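Local structure of glycerol kinase, putative (Plasmodium falciparum, 2W40) at residues Y45-I50 against T82-T87; W145-N150 against I207-N212. The protein probably catalyses the ATP-dependent phosphorylation of glycerol to sn-glycerol 3-phosphate, the kinase step of glycerol degradation. All coordinates share one frame; numbering follows the deposited sequence.

In the fold
Both contacts lie in the N-terminal domain region of this FGGY kinase, a member of the sugar kinase/Hsp70/actin superfamily. Contact 1 closes along the chain before contact 2 opens. Their centres are about 19 Å apart, and they do not touch. Contact 1 is centred about 11 Å from the centre of the chain. It joins the small sheet of strands 46-47 and 102-103 to the end of strand 74-83. It is near bound glycerol, and the Gln-84 side chain is about 8 Å from that of Thr-270, an ADP-binding residue, consistent with a place by the active site. Contact 2, centred about 24 Å from the chain centre, packs helix 140-149 against the turn after helix 202-207, away from those residues.

Contact 1: residues Y45-I50 against T82-T87; sequences YEHDPI and TNQRET. With EDO (1,2-ethanediol), chain B.
His-47 brings the ND1-CE1 edge of its imidazole up to the terminal amide of Gln-84. The two side chains approach from opposite directions. The ring and amide planes are turned 60° apart, so they do not stack. His-47 ND1 lies 3.1 Å from Gln-84 NE2, and His-47 CE1 lies 3.4 Å from Gln-84 OE1. The stronger polar partner of His-47 is outside the contact: its NE2 is hydrogen-bonded to Gln-37.

The Gln-84 chain leaves between its backbone N and carbonyl carbon (chi1 49°), then runs extended, which carries the amide across to the imidazole. Two bonds help fix the rotation of that amide. Thr-87 OG1 donates to Gln-84 OE1 over 2.7 Å, coming from above the carbonyl plane. Gln-84 NE2 is hydrogen-bonded to Gln-11. The Gln-84 side chain is about 4 Å from bound glycerol, consistent with a place beside the substrate site.

The contact is buried. Strand 46-47 pairs antiparallel with strand 102-103 and leads into helix 49-70, whose N-cap is Asp-48. Gln-84 directly follows strand 74-83 of the six-stranded sheet, and helix 167-176 touches it through Ile-167.

Contact 2: residues W145-N150 against I207-N212; sequences WLIQNN and IFNITN. With EDO (1,2-ethanediol), chain D.
A Schellman motif ends helix 202-207, and the last turns of helix 140-149 pack against it in the N-terminal half of this FGGY kinase. Asn-209, with positive phi (66°), is the C-prime residue. Its N bonds to Lys-206 O, and Ile-210 N bonds to Cys-205 O. Ile-147 carries the other side of the contact. Its CG1 stands anti to the carbonyl carbon (chi1 -73°), and the extended chain carries CD1 to the turn. Ile-147 CD1 lies 3.5 Å from Phe-208 O and equally near Asn-209 O. The methyl therefore rests against the peptide oxygens of the motif.

The side chains of Ile-147 and Asn-209 cross obliquely. The CG2 branch of the isoleucine comes within 4.0 Å of Asn-209 CB. Further along, Ile-147 CD1 makes an apolar contact with Ile-210 CG1 at 4.4 Å. Around this pair, Phe-208 meets Phe-141 edge-to-face, and Ile-157 of helix 151-158 packs on Ile-147. The contact is structural packing, away from the ADP-binding residues.

On another side of helix 140-149, near its C-terminal end, an ethanediol probably left from the crystallisation liquor sits by Trp-145 and Asn-150. Trp-145 CH2 is 3.5 Å from C1 of the ethanediol, at an oblique approach. Asn-150 ND2 donates to O2 of the ethanediol over 2.6 Å. Asn-150 also N-caps helix 151-158, through a weak bond from Ile-153 N to its OD1. Asn-149 folds back over its own helix. Asn-149 ND2 sits over the rim of one face of the Trp-145 indole and bonds to the backbone O of Trp-145 at 2.9 Å, nearly straight at 164°.

Contact 1: residues Y45-I50 against T82-T87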
ATOM      1  N   TYR C  45      12.081 -15.175   7.948  1.00  9.52           N
ATOM      2  CA  TYR C  45      11.075 -15.257   8.994  1.00  8.92           C
ATOM      3  C   TYR C  45      11.569 -16.314   9.978  1.00  7.44           C
ATOM      4  O   TYR C  45      11.640 -17.511   9.668  1.00  7.63           O
ATOM      5  CB  TYR C  45       9.716 -15.625   8.431  1.00  8.61           C
ATOM      6  CG  TYR C  45       8.519 -15.148   9.216  1.00  6.92           C
ATOM      7  CD1 TYR C  45       7.477 -14.396   8.658  1.00 10.45           C
ATOM      8  CD2 TYR C  45       8.412 -15.479  10.563  1.00  9.47           C
ATOM      9  CE1 TYR C  45       6.295 -14.079   9.426  1.00 10.38           C
ATOM     10  CE2 TYR C  45       7.301 -15.172  11.342  1.00  6.94           C
ATOM     11  CZ  TYR C  45       6.227 -14.481  10.751  1.00  9.39           C
ATOM     12  OH  TYR C  45       5.136 -14.141  11.439  1.00 10.39           O
ATOM     13  N   GLU C  46      11.920 -15.818  11.179  1.00  7.75           N
ATOM     14  CA  GLU C  46      12.448 -16.641  12.238  1.00  8.45           C
ATOM     15  C   GLU C  46      11.737 -16.431  13.605  1.00  6.52           C
ATOM     16  O   GLU C  46      11.123 -15.364  13.907  1.00  7.71           O
ATOM     17  CB  GLU C  46      13.922 -16.307  12.444  1.00  7.35           C
ATOM     18  CG  GLU C  46      14.778 -16.543  11.223  1.00  7.66           C
ATOM     19  CD  GLU C  46      16.290 -16.226  11.335  1.00 10.74           C
ATOM     20  OE1 GLU C  46      16.781 -15.773  12.369  1.00 11.14           O
ATOM     21  OE2 GLU C  46      16.963 -16.416  10.301  1.00  9.72           O
ATOM     22  N   HIS C  47      11.843 -17.472  14.430  1.00  6.51           N
ATOM     23  CA  HIS C  47      11.432 -17.387  15.851  1.00  7.27           C
ATOM     24  C   HIS C  47      12.664 -17.759  16.712  1.00  7.20           C
ATOM     25  O   HIS C  47      13.481 -18.590  16.345  1.00  8.01           O
ATOM     26  CB  HIS C  47      10.330 -18.384  16.171  1.00  7.15           C
ATOM     27  CG  HIS C  47       9.000 -18.105  15.495  1.00  8.53           C
ATOM     28  ND1 HIS C  47       8.103 -19.116  15.191  1.00  8.09           N
ATOM     29  CD2 HIS C  47       8.408 -16.951  15.087  1.00  9.72           C
ATOM     30  CE1 HIS C  47       7.045 -18.600  14.588  1.00  9.85           C
ATOM     31  NE2 HIS C  47       7.195 -17.284  14.518  1.00  8.74           N
ATOM     32  N   ASP C  48      12.716 -17.258  17.935  1.00  8.12           N
ATOM     33  CA  ASP C  48      13.682 -17.630  18.949  1.00  9.67           C
ATOM     34  C   ASP C  48      13.150 -18.856  19.690  1.00  8.75           C
ATOM     35  O   ASP C  48      12.149 -18.747  20.360  1.00  8.66           O
ATOM     36  CB  ASP C  48      13.810 -16.463  19.963  1.00  8.68           C
ATOM     37  CG  ASP C  48      14.785 -16.737  21.062  1.00 11.40           C
ATOM     38  OD1 ASP C  48      15.113 -17.940  21.265  1.00 12.03           O
ATOM     39  OD2 ASP C  48      15.201 -15.722  21.750  1.00 15.78           O
ATOM     40  N   PRO C  49      13.771 -20.018  19.533  1.00  8.85           N
ATOM     41  CA  PRO C  49      13.213 -21.226  20.187  1.00  9.25           C
ATOM     42  C   PRO C  49      13.226 -21.233  21.705  1.00  8.55           C
ATOM     43  O   PRO C  49      12.431 -21.966  22.295  1.00 10.56           O
ATOM     44  CB  PRO C  49      14.103 -22.393  19.651  1.00 10.53           C
ATOM     45  CG  PRO C  49      14.948 -21.818  18.740  1.00 12.97           C
ATOM     46  CD  PRO C  49      14.999 -20.373  18.808  1.00 10.72           C
ATOM     47  N   ILE C  50      14.178 -20.512  22.305  1.00  9.27           N
ATOM     48  CA  ILE C  50      14.280 -20.414  23.714  1.00  9.94           C
ATOM     49  C   ILE C  50      13.197 -19.483  24.240  1.00  9.13           C
ATOM     50  O   ILE C  50      12.528 -19.783  25.269  1.00  9.89           O
ATOM     51  CB  ILE C  50      15.727 -20.038  24.124  1.00 10.62           C
ATOM     52  CG1 ILE C  50      16.648 -21.198  23.703  1.00 11.65           C
ATOM     53  CG2 ILE C  50      15.781 -19.698  25.617  1.00 10.82           C
ATOM     54  CD1 ILE C  50      18.083 -20.839  23.819  1.00 14.31           C
ATOM     55  N   THR C  82       0.100 -29.403  20.176  1.00  8.81           N
ATOM     56  CA  THR C  82      -0.088 -29.075  18.782  1.00  7.61           C
ATOM     57  C   THR C  82       0.656 -27.824  18.443  1.00  8.17           C
ATOM     58  O   THR C  82       1.027 -27.062  19.341  1.00  8.45           O
ATOM     59  CB  THR C  82      -1.626 -29.021  18.454  1.00  9.14           C
ATOM     60  OG1 THR C  82      -1.784 -29.026  17.052  1.00  8.50           O
ATOM     61  CG2 THR C  82      -2.333 -27.851  19.118  1.00 11.62           C
ATOM     62  N   ASN C  83       0.923 -27.625  17.168  1.00  7.34           N
ATOM     63  CA  ASN C  83       1.938 -26.624  16.813  1.00  7.89           C
ATOM     64  C   ASN C  83       1.881 -26.187  15.385  1.00  7.57           C
ATOM     65  O   ASN C  83       1.433 -26.923  14.522  1.00  6.49           O
ATOM     66  CB  ASN C  83       3.328 -27.297  16.960  1.00  7.73           C
ATOM     67  CG  ASN C  83       3.447 -28.564  16.069  1.00  6.23           C
ATOM     68  OD1 ASN C  83       2.833 -29.614  16.383  1.00  6.79           O
ATOM     69  ND2 ASN C  83       4.336 -28.506  14.980  1.00  6.75           N
ATOM     70  N   GLN C  84       2.328 -24.958  15.157  1.00  6.18           N
ATOM     71  CA  GLN C  84       2.640 -24.451  13.842  1.00  5.93           C
ATOM     72  C   GLN C  84       3.574 -25.497  13.162  1.00  5.27           C
ATOM     73  O   GLN C  84       4.601 -25.927  13.757  1.00  4.86           O
ATOM     74  CB  GLN C  84       3.381 -23.102  13.982  1.00  7.23           C
ATOM     75  CG  GLN C  84       4.547 -23.076  14.945  1.00  5.66           C
ATOM     76  CD  GLN C  84       5.583 -21.973  14.685  1.00  5.30           C
ATOM     77  OE1 GLN C  84       5.804 -21.573  13.540  1.00  7.29           O
ATOM     78  NE2 GLN C  84       6.279 -21.564  15.743  1.00  8.05           N
ATOM     79  N   ARG C  85       3.191 -25.909  11.973  1.00  6.51           N
ATOM     80  CA  ARG C  85       3.866 -26.953  11.244  1.00  6.04           C
ATOM     81  C   ARG C  85       5.075 -26.322  10.449  1.00  6.47           C
ATOM     82  O   ARG C  85       5.156 -25.082  10.376  1.00  5.84           O
ATOM     83  CB  ARG C  85       2.894 -27.634  10.345  1.00  7.50           C
ATOM     84  CG  ARG C  85       1.708 -28.285  11.099  1.00  6.85           C
ATOM     85  CD  ARG C  85       0.545 -28.801  10.177  1.00  8.11           C
ATOM     86  NE  ARG C  85       0.080 -27.675   9.406  1.00  7.14           N
ATOM     87  CZ  ARG C  85      -0.664 -27.762   8.303  1.00 10.34           C
ATOM     88  NH1 ARG C  85      -1.157 -28.941   7.922  1.00 10.56           N
ATOM     89  NH2 ARG C  85      -0.857 -26.696   7.541  1.00  7.44           N
ATOM     90  N   GLU C  86       5.902 -27.190   9.833  1.00  6.04           N
ATOM     91  CA  GLU C  86       6.972 -26.879   8.888  1.00  5.65           C
ATOM     92  C   GLU C  86       8.174 -26.148   9.518  1.00  4.26           C
ATOM     93  O   GLU C  86       9.298 -26.390   9.171  1.00  7.47           O
ATOM     94  CB  GLU C  86       6.503 -26.139   7.667  1.00  6.42           C
ATOM     95  CG  GLU C  86       5.474 -26.876   6.786  1.00  6.37           C
ATOM     96  CD  GLU C  86       4.017 -26.594   7.152  1.00 10.75           C
ATOM     97  OE1 GLU C  86       3.741 -25.588   7.855  1.00  8.68           O
ATOM     98  OE2 GLU C  86       3.116 -27.358   6.713  1.00  8.89           O
ATOM     99  N   THR C  87       7.881 -25.229  10.404  1.00  5.57           N
ATOM    100  CA  THR C  87       8.890 -24.480  11.144  1.00  6.27           C
ATOM    101  C   THR C  87       9.872 -25.513  11.710  1.00  6.18           C
ATOM    102  O   THR C  87       9.482 -26.537  12.255  1.00  6.95           O
ATOM    103  CB  THR C  87       8.218 -23.716  12.269  1.00  5.43           C
ATOM    104  OG1 THR C  87       7.345 -22.742  11.667  1.00  6.69           O
ATOM    105  CG2 THR C  87       9.271 -23.024  13.184  1.00  6.93           C
TER
HETATM  106  C1  EDO B1509      21.565 -14.956  11.254  1.00 31.03           C
HETATM  107  O1  EDO B1509      21.728 -15.645   9.898  1.00 32.07           O
HETATM  108  C2  EDO B1509      20.260 -14.484  12.023  1.00 31.32           C
HETATM  109  O2  EDO B1509      19.467 -15.476  12.853  1.00 24.00           O

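Contact 2: residues W145-N150 against I207-N212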
ATOM      1  N   TRP C 145      19.245 -25.260   3.498  1.00  9.72           N
ATOM      2  CA  TRP C 145      19.848 -23.976   3.623  1.00  8.73           C
ATOM      3  C   TRP C 145      20.757 -23.899   4.841  1.00  9.70           C
ATOM      4  O   TRP C 145      21.893 -23.378   4.769  1.00 11.49           O
ATOM      5  CB  TRP C 145      18.778 -22.892   3.739  1.00 10.89           C
ATOM      6  CG  TRP C 145      19.328 -21.498   3.702  1.00 12.41           C
ATOM      7  CD1 TRP C 145      19.494 -20.710   2.587  1.00 14.08           C
ATOM      8  CD2 TRP C 145      19.788 -20.720   4.800  1.00 10.44           C
ATOM      9  NE1 TRP C 145      19.996 -19.493   2.968  1.00 13.73           N
ATOM     10  CE2 TRP C 145      20.230 -19.491   4.287  1.00 13.21           C
ATOM     11  CE3 TRP C 145      19.908 -20.958   6.169  1.00 11.62           C
ATOM     12  CZ2 TRP C 145      20.707 -18.478   5.103  1.00 12.36           C
ATOM     13  CZ3 TRP C 145      20.398 -19.952   6.976  1.00 12.31           C
ATOM     14  CH2 TRP C 145      20.838 -18.752   6.415  1.00 13.74           C
ATOM     15  N   LEU C 146      20.291 -24.386   5.983  1.00 10.28           N
ATOM     16  CA  LEU C 146      21.081 -24.400   7.247  1.00 10.90           C
ATOM     17  C   LEU C 146      22.402 -25.174   7.069  1.00 10.67           C
ATOM     18  O   LEU C 146      23.460 -24.715   7.469  1.00 13.87           O
ATOM     19  CB  LEU C 146      20.251 -24.927   8.426  1.00 11.53           C
ATOM     20  CG  LEU C 146      19.211 -23.914   8.885  1.00 12.71           C
ATOM     21  CD1 LEU C 146      18.181 -24.681   9.783  1.00 13.45           C
ATOM     22  CD2 LEU C 146      19.901 -22.746   9.578  1.00 14.43           C
ATOM     23  N   ILE C 147      22.345 -26.333   6.457  1.00  9.66           N
ATOM     24  CA  ILE C 147      23.488 -27.197   6.188  1.00 11.30           C
ATOM     25  C   ILE C 147      24.467 -26.492   5.245  1.00 12.29           C
ATOM     26  O   ILE C 147      25.654 -26.464   5.519  1.00 13.23           O
ATOM     27  CB  ILE C 147      23.009 -28.512   5.522  1.00  9.02           C
ATOM     28  CG1 ILE C 147      22.300 -29.439   6.527  1.00 10.49           C
ATOM     29  CG2 ILE C 147      24.126 -29.378   4.917  1.00 12.54           C
ATOM     30  CD1 ILE C 147      21.590 -30.620   5.819  1.00 10.04           C
ATOM     31  N   GLN C 148      23.952 -25.836   4.202  1.00 12.51           N
ATOM     32  CA  GLN C 148      24.779 -25.144   3.246  1.00 14.25           C
ATOM     33  C   GLN C 148      25.408 -23.892   3.788  1.00 14.16           C
ATOM     34  O   GLN C 148      26.461 -23.460   3.258  1.00 16.36           O
ATOM     35  CB  GLN C 148      23.991 -24.781   1.985  1.00 14.71           C
ATOM     36  CG  GLN C 148      23.597 -25.919   1.127  1.00 14.04           C
ATOM     37  CD  GLN C 148      23.054 -25.457  -0.187  1.00 16.47           C
ATOM     38  OE1 GLN C 148      22.724 -24.259  -0.386  1.00 22.43           O
ATOM     39  NE2 GLN C 148      22.972 -26.399  -1.122  1.00 17.61           N
ATOM     40  N   ASN C 149      24.819 -23.260   4.801  1.00 12.86           N
ATOM     41  CA  ASN C 149      25.281 -21.979   5.225  1.00 15.04           C
ATOM     42  C   ASN C 149      25.949 -22.003   6.606  1.00 14.18           C
ATOM     43  O   ASN C 149      26.364 -20.943   7.092  1.00 15.59           O
ATOM     44  CB  ASN C 149      24.148 -20.994   5.154  1.00 16.43           C
ATOM     45  CG  ASN C 149      23.808 -20.600   3.680  1.00 17.47           C
ATOM     46  OD1 ASN C 149      24.414 -19.616   3.141  1.00 21.58           O
ATOM     47  ND2 ASN C 149      22.831 -21.280   3.057  1.00 12.16           N
ATOM     48  N   ASN C 150      26.004 -23.163   7.246  1.00 13.21           N
ATOM     49  CA  ASN C 150      26.560 -23.273   8.602  1.00 12.96           C
ATOM     50  C   ASN C 150      27.291 -24.608   8.725  1.00 11.91           C
ATOM     51  O   ASN C 150      26.695 -25.703   8.902  1.00 11.24           O
ATOM     52  CB  ASN C 150      25.447 -23.116   9.586  1.00 15.38           C
ATOM     53  CG  ASN C 150      25.922 -23.072  10.975  1.00 20.24           C
ATOM     54  OD1 ASN C 150      26.969 -23.658  11.339  1.00 26.24           O
ATOM     55  ND2 ASN C 150      25.212 -22.321  11.782  1.00 24.36           N
ATOM     56  N   ILE C 207      18.712 -36.080  -1.063  1.00  9.77           N
ATOM     57  CA  ILE C 207      18.534 -34.866  -1.814  1.00  9.72           C
ATOM     58  C   ILE C 207      18.854 -33.678  -0.933  1.00 10.41           C
ATOM     59  O   ILE C 207      19.567 -32.767  -1.371  1.00 10.87           O
ATOM     60  CB  ILE C 207      17.037 -34.752  -2.353  1.00  9.91           C
ATOM     61  CG1 ILE C 207      16.736 -35.807  -3.433  1.00 11.92           C
ATOM     62  CG2 ILE C 207      16.737 -33.332  -2.858  1.00  8.83           C
ATOM     63  CD1 ILE C 207      15.174 -35.880  -3.833  1.00 14.47           C
ATOM     64  N   PHE C 208      18.384 -33.727   0.328  1.00  9.68           N
ATOM     65  CA  PHE C 208      18.502 -32.589   1.179  1.00 10.83           C
ATOM     66  C   PHE C 208      19.767 -32.549   2.034  1.00 11.73           C
ATOM     67  O   PHE C 208      19.873 -31.758   2.974  1.00  9.88           O
ATOM     68  CB  PHE C 208      17.217 -32.417   1.956  1.00 10.06           C
ATOM     69  CG  PHE C 208      16.075 -31.951   1.070  1.00  7.26           C
ATOM     70  CD1 PHE C 208      16.082 -30.678   0.518  1.00  6.66           C
ATOM     71  CD2 PHE C 208      15.012 -32.824   0.739  1.00 10.21           C
ATOM     72  CE1 PHE C 208      15.067 -30.266  -0.370  1.00  8.34           C
ATOM     73  CE2 PHE C 208      13.996 -32.413  -0.116  1.00 10.31           C
ATOM     74  CZ  PHE C 208      14.011 -31.156  -0.664  1.00  8.09           C
ATOM     75  N   ASN C 209      20.695 -33.440   1.734  1.00 11.87           N
ATOM     76  CA  ASN C 209      22.048 -33.542   2.393  1.00 11.70           C
ATOM     77  C   ASN C 209      22.009 -33.938   3.847  1.00 11.57           C
ATOM     78  O   ASN C 209      22.941 -33.625   4.691  1.00 12.99           O
ATOM     79  CB  ASN C 209      22.761 -32.169   2.326  1.00 12.68           C
ATOM     80  CG  ASN C 209      23.132 -31.688   0.946  1.00 16.81           C
ATOM     81  OD1 ASN C 209      22.559 -32.026  -0.118  1.00 23.72           O
ATOM     82  ND2 ASN C 209      24.097 -30.811   0.956  1.00 20.16           N
ATOM     83  N   ILE C 210      20.960 -34.678   4.194  1.00 12.20           N
ATOM     84  CA  ILE C 210      20.826 -35.236   5.525  1.00 12.42           C
ATOM     85  C   ILE C 210      21.515 -36.576   5.478  1.00 14.58           C
ATOM     86  O   ILE C 210      20.878 -37.565   5.124  1.00 15.14           O
ATOM     87  CB  ILE C 210      19.367 -35.367   5.985  1.00 13.65           C
ATOM     88  CG1 ILE C 210      18.720 -33.967   6.008  1.00 10.16           C
ATOM     89  CG2 ILE C 210      19.301 -36.118   7.302  1.00 13.81           C
ATOM     90  CD1 ILE C 210      17.258 -33.970   6.066  1.00 10.98           C
ATOM     91  N   THR C 211      22.822 -36.584   5.808  1.00 13.04           N
ATOM     92  CA  THR C 211      23.666 -37.757   5.587  1.00 14.45           C
ATOM     93  C   THR C 211      23.562 -38.804   6.659  1.00 14.17           C
ATOM     94  O   THR C 211      24.047 -39.937   6.492  1.00 16.46           O
ATOM     95  CB  THR C 211      25.165 -37.334   5.537  1.00 14.94           C
ATOM     96  OG1 THR C 211      25.444 -36.666   6.769  1.00 19.34           O
ATOM     97  CG2 THR C 211      25.465 -36.386   4.395  1.00 15.29           C
ATOM     98  N   ASN C 212      22.924 -38.454   7.785  1.00 11.93           N
ATOM     99  CA  ASN C 212      22.824 -39.360   8.935  1.00 10.64           C
ATOM    100  C   ASN C 212      21.386 -39.248   9.424  1.00 11.68           C
ATOM    101  O   ASN C 212      20.982 -38.257   9.994  1.00 11.19           O
ATOM    102  CB  ASN C 212      23.833 -38.933   9.989  1.00 10.20           C
ATOM    103  CG  ASN C 212      23.894 -39.845  11.125  1.00 14.14           C
ATOM    104  OD1 ASN C 212      22.950 -40.595  11.361  1.00 12.37           O
ATOM    105  ND2 ASN C 212      24.979 -39.728  11.925  1.00 13.71           N
TER
HETATM  106  C1  EDO D1513      23.793 -19.366   8.271  1.00 40.23           C
HETATM  107  O1  EDO D1513      24.060 -18.064   8.804  1.00 39.98           O
HETATM  108  C2  EDO D1513      23.205 -20.265   9.322  1.00 40.89           C
HETATM  109  O2  EDO D1513      24.138 -20.407  10.399  1.00 40.64           O